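Local coordinates for glutathione S-transferase (Sphingobium chungbukense, PDB 6M1T), which binds glutathione and probably transfers it to electrophilic compounds, as expected of a beta-class detoxification enzyme, at residues R19-A24 with A80-R85; L12-A17 with P67-Y72. One frame throughout, in Å; residues are numbered along the deposited sequence.

Contact 1: R19-A24 with A80-R85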
loop_
_atom_site.group_PDB
_atom_site.type_symbol
_atom_site.label_atom_id
_atom_site.label_comp_id
_atom_site.label_asym_id
_atom_site.label_seq_id
_atom_site.Cartn_x
_atom_site.Cartn_y
_atom_site.Cartn_z
ATOM N N ARG A 19 -19.745 -0.359 9.883
ATOM C CA ARG A 19 -21.201 -0.051 9.749
ATOM C C ARG A 19 -21.814 -0.931 8.637
ATOM O O ARG A 19 -22.955 -1.365 8.823
ATOM C CB ARG A 19 -21.458 1.428 9.488
ATOM C CG ARG A 19 -21.151 2.274 10.723
ATOM C CD ARG A 19 -21.483 3.738 10.611
ATOM N NE ARG A 19 -20.993 4.389 11.822
ATOM C CZ ARG A 19 -21.682 4.594 12.936
ATOM N NH1 ARG A 19 -22.956 4.261 13.006
ATOM N NH2 ARG A 19 -21.074 5.139 13.972
ATOM N N GLU A 20 -21.083 -1.201 7.555
ATOM C CA GLU A 20 -21.538 -2.055 6.426
ATOM C C GLU A 20 -21.639 -3.524 6.860
ATOM O O GLU A 20 -22.482 -4.267 6.274
ATOM C CB GLU A 20 -20.664 -1.847 5.188
ATOM C CG GLU A 20 -20.939 -0.551 4.453
ATOM C CD GLU A 20 -22.171 -0.546 3.518
ATOM O OE1 GLU A 20 -22.661 -1.632 3.142
ATOM O OE2 GLU A 20 -22.604 0.535 3.146
ATOM N N THR A 21 -20.846 -3.977 7.823
ATOM C CA THR A 21 -20.867 -5.388 8.262
ATOM C C THR A 21 -21.750 -5.615 9.506
ATOM O O THR A 21 -22.057 -6.792 9.800
ATOM C CB THR A 21 -19.445 -5.923 8.478
ATOM O OG1 THR A 21 -18.889 -5.240 9.593
ATOM C CG2 THR A 21 -18.587 -5.797 7.237
ATOM N N GLY A 22 -22.074 -4.574 10.270
ATOM C CA GLY A 22 -22.875 -4.701 11.500
ATOM C C GLY A 22 -22.048 -5.216 12.667
ATOM O O GLY A 22 -22.620 -5.703 13.619
ATOM N N ALA A 23 -20.727 -5.135 12.611
ATOM C CA ALA A 23 -19.844 -5.612 13.695
ATOM C C ALA A 23 -20.081 -4.751 14.945
ATOM O O ALA A 23 -20.401 -3.564 14.811
ATOM C CB ALA A 23 -18.403 -5.565 13.264
ATOM N N ALA A 24 -19.964 -5.359 16.125
ATOM C CA ALA A 24 -19.930 -4.637 17.413
ATOM C C ALA A 24 -18.598 -3.887 17.439
ATOM O O ALA A 24 -17.529 -4.524 17.201
ATOM C CB ALA A 24 -20.069 -5.605 18.581
ATOM N N ALA A 80 -21.795 -9.916 3.371
ATOM C CA ALA A 80 -21.741 -8.494 2.971
ATOM C C ALA A 80 -21.063 -8.356 1.608
ATOM O O ALA A 80 -21.313 -7.323 0.969
ATOM C CB ALA A 80 -21.016 -7.686 4.018
ATOM N N ALA A 81 -20.215 -9.336 1.231
ATOM C CA ALA A 81 -19.448 -9.394 -0.040
ATOM C C ALA A 81 -18.698 -8.072 -0.264
ATOM O O ALA A 81 -18.788 -7.486 -1.360
ATOM C CB ALA A 81 -20.372 -9.723 -1.197
ATOM N N LEU A 82 -18.009 -7.587 0.775
ATOM C CA LEU A 82 -17.282 -6.294 0.698
ATOM C C LEU A 82 -15.864 -6.597 0.229
ATOM O O LEU A 82 -15.095 -5.647 0.045
ATOM C CB LEU A 82 -17.245 -5.612 2.071
ATOM C CG LEU A 82 -18.541 -4.976 2.540
ATOM C CD1 LEU A 82 -18.395 -4.516 3.971
ATOM C CD2 LEU A 82 -18.979 -3.830 1.655
ATOM N N ALA A 83 -15.503 -7.889 0.163
ATOM C CA ALA A 83 -14.249 -8.376 -0.473
ATOM C C ALA A 83 -14.559 -9.705 -1.152
ATOM O O ALA A 83 -15.367 -10.481 -0.631
ATOM C CB ALA A 83 -13.162 -8.548 0.532
ATOM N N PRO A 84 -13.963 -9.977 -2.324
ATOM C CA PRO A 84 -14.097 -11.287 -2.965
ATOM C C PRO A 84 -13.545 -12.440 -2.132
ATOM O O PRO A 84 -12.701 -12.255 -1.289
ATOM C CB PRO A 84 -13.272 -11.107 -4.262
ATOM C CG PRO A 84 -13.383 -9.633 -4.576
ATOM C CD PRO A 84 -13.279 -9.005 -3.196
ATOM N N ARG A 85 -13.960 -13.655 -2.467
ATOM C CA ARG A 85 -13.536 -14.866 -1.748
ATOM C C ARG A 85 -12.041 -15.113 -1.983
ATOM O O ARG A 85 -11.555 -14.727 -3.035
ATOM C CB ARG A 85 -14.403 -16.036 -2.222
ATOM C CG ARG A 85 -15.808 -16.009 -1.636
#
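E20 meets L82 through its CB alone: its one flat group, the carboxylate, takes no part in the touch and is held by other partners, R188 through a salt bridge and S190 through a hydrogen bond, both on OE2. L82 CD1 lies 3.7 Å from E20 CB. The side chain then folds at its second torsion (chi2 -80°), which carries the carboxylate off to this polar site while the methylene stays with the leucine. At the next residue, T21 CG2 comes to 3.5 Å from the same methyl, L82 CD1, and the two side chains cross obliquely. The threonine hydroxyl sits between the backbone N and the carbonyl carbon (chi1 67°), where OG1 bonds to L18 O one turn back; the methyl is thereby left to face the leucine. No hydrogen bond spans the two segments, which hide 147 Å² in all. The contact joins the last turn of helix 12-21, in the thioredoxin-like domain, to the linker that runs from helix 66-75 toward the all-helical domain. G22, with positive phi, is the first residue to leave the helical path after T21, and backbone hydrogen bonds between L82 and V153 fasten the linker to the beginning of helix 153-162. A80 adds a looser flank, its CB 4.4 Å from E20 O and 4.5 Å from T21 CG2.

Contact 2: L12-A17 with P67-Y72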
loop_
_atom_site.group_PDB
_atom_site.type_symbol
_atom_site.label_atom_id
_atom_site.label_comp_id
_atom_site.label_asym_id
_atom_site.label_seq_id
_atom_site.Cartn_x
_atom_site.Cartn_y
_atom_site.Cartn_z
ATOM N N LEU A 12 -11.958 7.059 8.485
ATOM C CA LEU A 12 -13.399 7.005 8.089
ATOM C C LEU A 12 -13.671 5.726 7.287
ATOM O O LEU A 12 -14.767 5.196 7.379
ATOM C CB LEU A 12 -13.751 8.287 7.346
ATOM C CG LEU A 12 -15.184 8.440 6.847
ATOM C CD1 LEU A 12 -16.209 8.389 7.982
ATOM C CD2 LEU A 12 -15.298 9.747 6.101
ATOM N N ALA A 13 -12.696 5.205 6.528
ATOM C CA ALA A 13 -12.940 4.061 5.635
ATOM C C ALA A 13 -13.327 2.818 6.440
ATOM O O ALA A 13 -14.436 2.273 6.246
ATOM C CB ALA A 13 -11.777 3.813 4.706
ATOM N N PRO A 14 -12.496 2.364 7.405
ATOM C CA PRO A 14 -12.892 1.247 8.246
ATOM C C PRO A 14 -14.121 1.575 9.116
ATOM O O PRO A 14 -14.887 0.637 9.423
ATOM C CB PRO A 14 -11.626 0.870 9.043
ATOM C CG PRO A 14 -10.756 2.070 8.912
ATOM C CD PRO A 14 -11.090 2.739 7.587
ATOM N N HIS A 15 -14.310 2.838 9.502
ATOM C CA HIS A 15 -15.555 3.266 10.216
ATOM C C HIS A 15 -16.777 2.875 9.366
ATOM O O HIS A 15 -17.707 2.200 9.890
ATOM C CB HIS A 15 -15.510 4.774 10.515
ATOM C CG HIS A 15 -16.540 5.249 11.486
ATOM N ND1 HIS A 15 -16.573 6.558 11.946
ATOM C CD2 HIS A 15 -17.517 4.593 12.135
ATOM C CE1 HIS A 15 -17.607 6.703 12.775
ATOM N NE2 HIS A 15 -18.170 5.495 12.947
ATOM N N ILE A 16 -16.813 3.303 8.119
ATOM C CA ILE A 16 -17.929 2.956 7.182
ATOM C C ILE A 16 -18.045 1.420 7.045
ATOM O O ILE A 16 -19.154 0.892 7.104
ATOM C CB ILE A 16 -17.742 3.662 5.837
ATOM C CG1 ILE A 16 -17.948 5.163 5.998
ATOM C CG2 ILE A 16 -18.660 3.051 4.777
ATOM C CD1 ILE A 16 -17.423 6.020 4.880
ATOM N N ALA A 17 -16.934 0.713 6.863
ATOM C CA ALA A 17 -16.896 -0.752 6.636
ATOM C C ALA A 17 -17.524 -1.510 7.812
ATOM O O ALA A 17 -18.252 -2.490 7.585
ATOM C CB ALA A 17 -15.461 -1.207 6.355
ATOM N N PRO A 67 -5.363 -1.153 4.208
ATOM C CA PRO A 67 -5.557 -2.355 3.394
ATOM C C PRO A 67 -5.778 -3.641 4.205
ATOM O O PRO A 67 -6.699 -4.456 3.863
ATOM C CB PRO A 67 -4.265 -2.380 2.559
ATOM C CG PRO A 67 -3.892 -0.938 2.405
ATOM C CD PRO A 67 -4.203 -0.340 3.770
ATOM N N ALA A 68 -5.012 -3.846 5.287
ATOM C CA ALA A 68 -5.165 -5.016 6.175
ATOM C C ALA A 68 -6.457 -4.908 6.998
ATOM O O ALA A 68 -7.174 -5.898 7.127
ATOM C CB ALA A 68 -3.952 -5.140 7.057
ATOM N N ILE A 69 -6.742 -3.731 7.555
ATOM C CA ILE A 69 -7.917 -3.496 8.431
ATOM C C ILE A 69 -9.174 -3.729 7.622
ATOM O O ILE A 69 -10.042 -4.420 8.112
ATOM C CB ILE A 69 -7.861 -2.089 9.063
ATOM C CG1 ILE A 69 -6.705 -2.047 10.064
ATOM C CG2 ILE A 69 -9.194 -1.731 9.711
ATOM C CD1 ILE A 69 -6.339 -0.682 10.587
ATOM N N LEU A 70 -9.234 -3.148 6.440
ATOM C CA LEU A 70 -10.426 -3.183 5.576
ATOM C C LEU A 70 -10.698 -4.628 5.156
ATOM O O LEU A 70 -11.867 -5.074 5.249
ATOM C CB LEU A 70 -10.204 -2.250 4.392
ATOM C CG LEU A 70 -10.343 -0.743 4.713
ATOM C CD1 LEU A 70 -9.879 0.066 3.522
ATOM C CD2 LEU A 70 -11.776 -0.397 5.101
ATOM N N LEU A 71 -9.670 -5.356 4.742
ATOM C CA LEU A 71 -9.853 -6.801 4.396
ATOM C C LEU A 71 -10.341 -7.597 5.609
ATOM O O LEU A 71 -11.261 -8.412 5.434
ATOM C CB LEU A 71 -8.550 -7.412 3.880
ATOM C CG LEU A 71 -8.444 -7.789 2.402
ATOM C CD1 LEU A 71 -9.767 -7.899 1.656
ATOM C CD2 LEU A 71 -7.517 -6.810 1.700
ATOM N N TYR A 72 -9.719 -7.413 6.782
ATOM C CA TYR A 72 -10.119 -8.058 8.042
ATOM C C TYR A 72 -11.625 -7.850 8.234
ATOM O O TYR A 72 -12.397 -8.821 8.553
ATOM C CB TYR A 72 -9.321 -7.534 9.244
ATOM C CG TYR A 72 -9.757 -8.194 10.514
ATOM C CD1 TYR A 72 -9.264 -9.442 10.882
ATOM C CD2 TYR A 72 -10.753 -7.634 11.297
ATOM C CE1 TYR A 72 -9.723 -10.085 12.020
ATOM C CE2 TYR A 72 -11.226 -8.265 12.425
ATOM C CZ TYR A 72 -10.689 -9.478 12.802
ATOM O OH TYR A 72 -11.168 -10.081 13.917
#
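L70 reaches A13, P14 and A17 with its delta methyl CD2. Its CB points along the flank of the facing helix and makes no close approach to it; CG, set anti to the carbonyl carbon (chi1 -76°), swings the branch across, and CD2 does most of the touching, while CD1 comes only to the margin of A13 CB. The CD2 methyl rests 3.7 Å from P14 N, a tertiary amide nitrogen without a hydrogen, so an apolar group can lie against it at no cost in hydrogen bonding. Around the same CD2 stand A13 CB at 4.2 Å, P14 CD at 4.1 Å and, one turn along from A13, A17 CB at 4.0 Å. The small alanines let the methyl settle close to the backbone of helix 12-17. In the thioredoxin-like fold these two helices pack on one face of the central sheet; here their segments run almost exactly parallel, at 3°, with axes 9.7 Å apart. The neighbouring I69 supplies the second point of grip: its CG2 reaches P14 CB at 3.6 Å, and P14 CG lies farther, 4.2 Å from that methyl. V153 and Y157 of helix 153-162, in the helical domain, also touch L70. Beyond the contact, the ring of Y72 meets Y92 of the second subunit edge to face, and P67 touches the bound glutathione.

In the fold
Contacts 1 and 2 have centres about 9 Å apart and succeed each other along helix 12-21. They also touch: A83 CB of the linker packs 3.6 Å from L71 CD1 of helix 66-75, and L82 CD1 lies 4.1 Å from A17 O. Contact 2 is the one near the glutathione site, with nearest atoms about 3 Å apart between the side chains of P14 and N66, a glutathione-binding residue, and about 6 Å between the I69 side chain and the bound glutathione. Contact 1 is remote from that site, at the far end of the same helix, its centre about 15 Å from that of the chain against about 7 Å for contact 2.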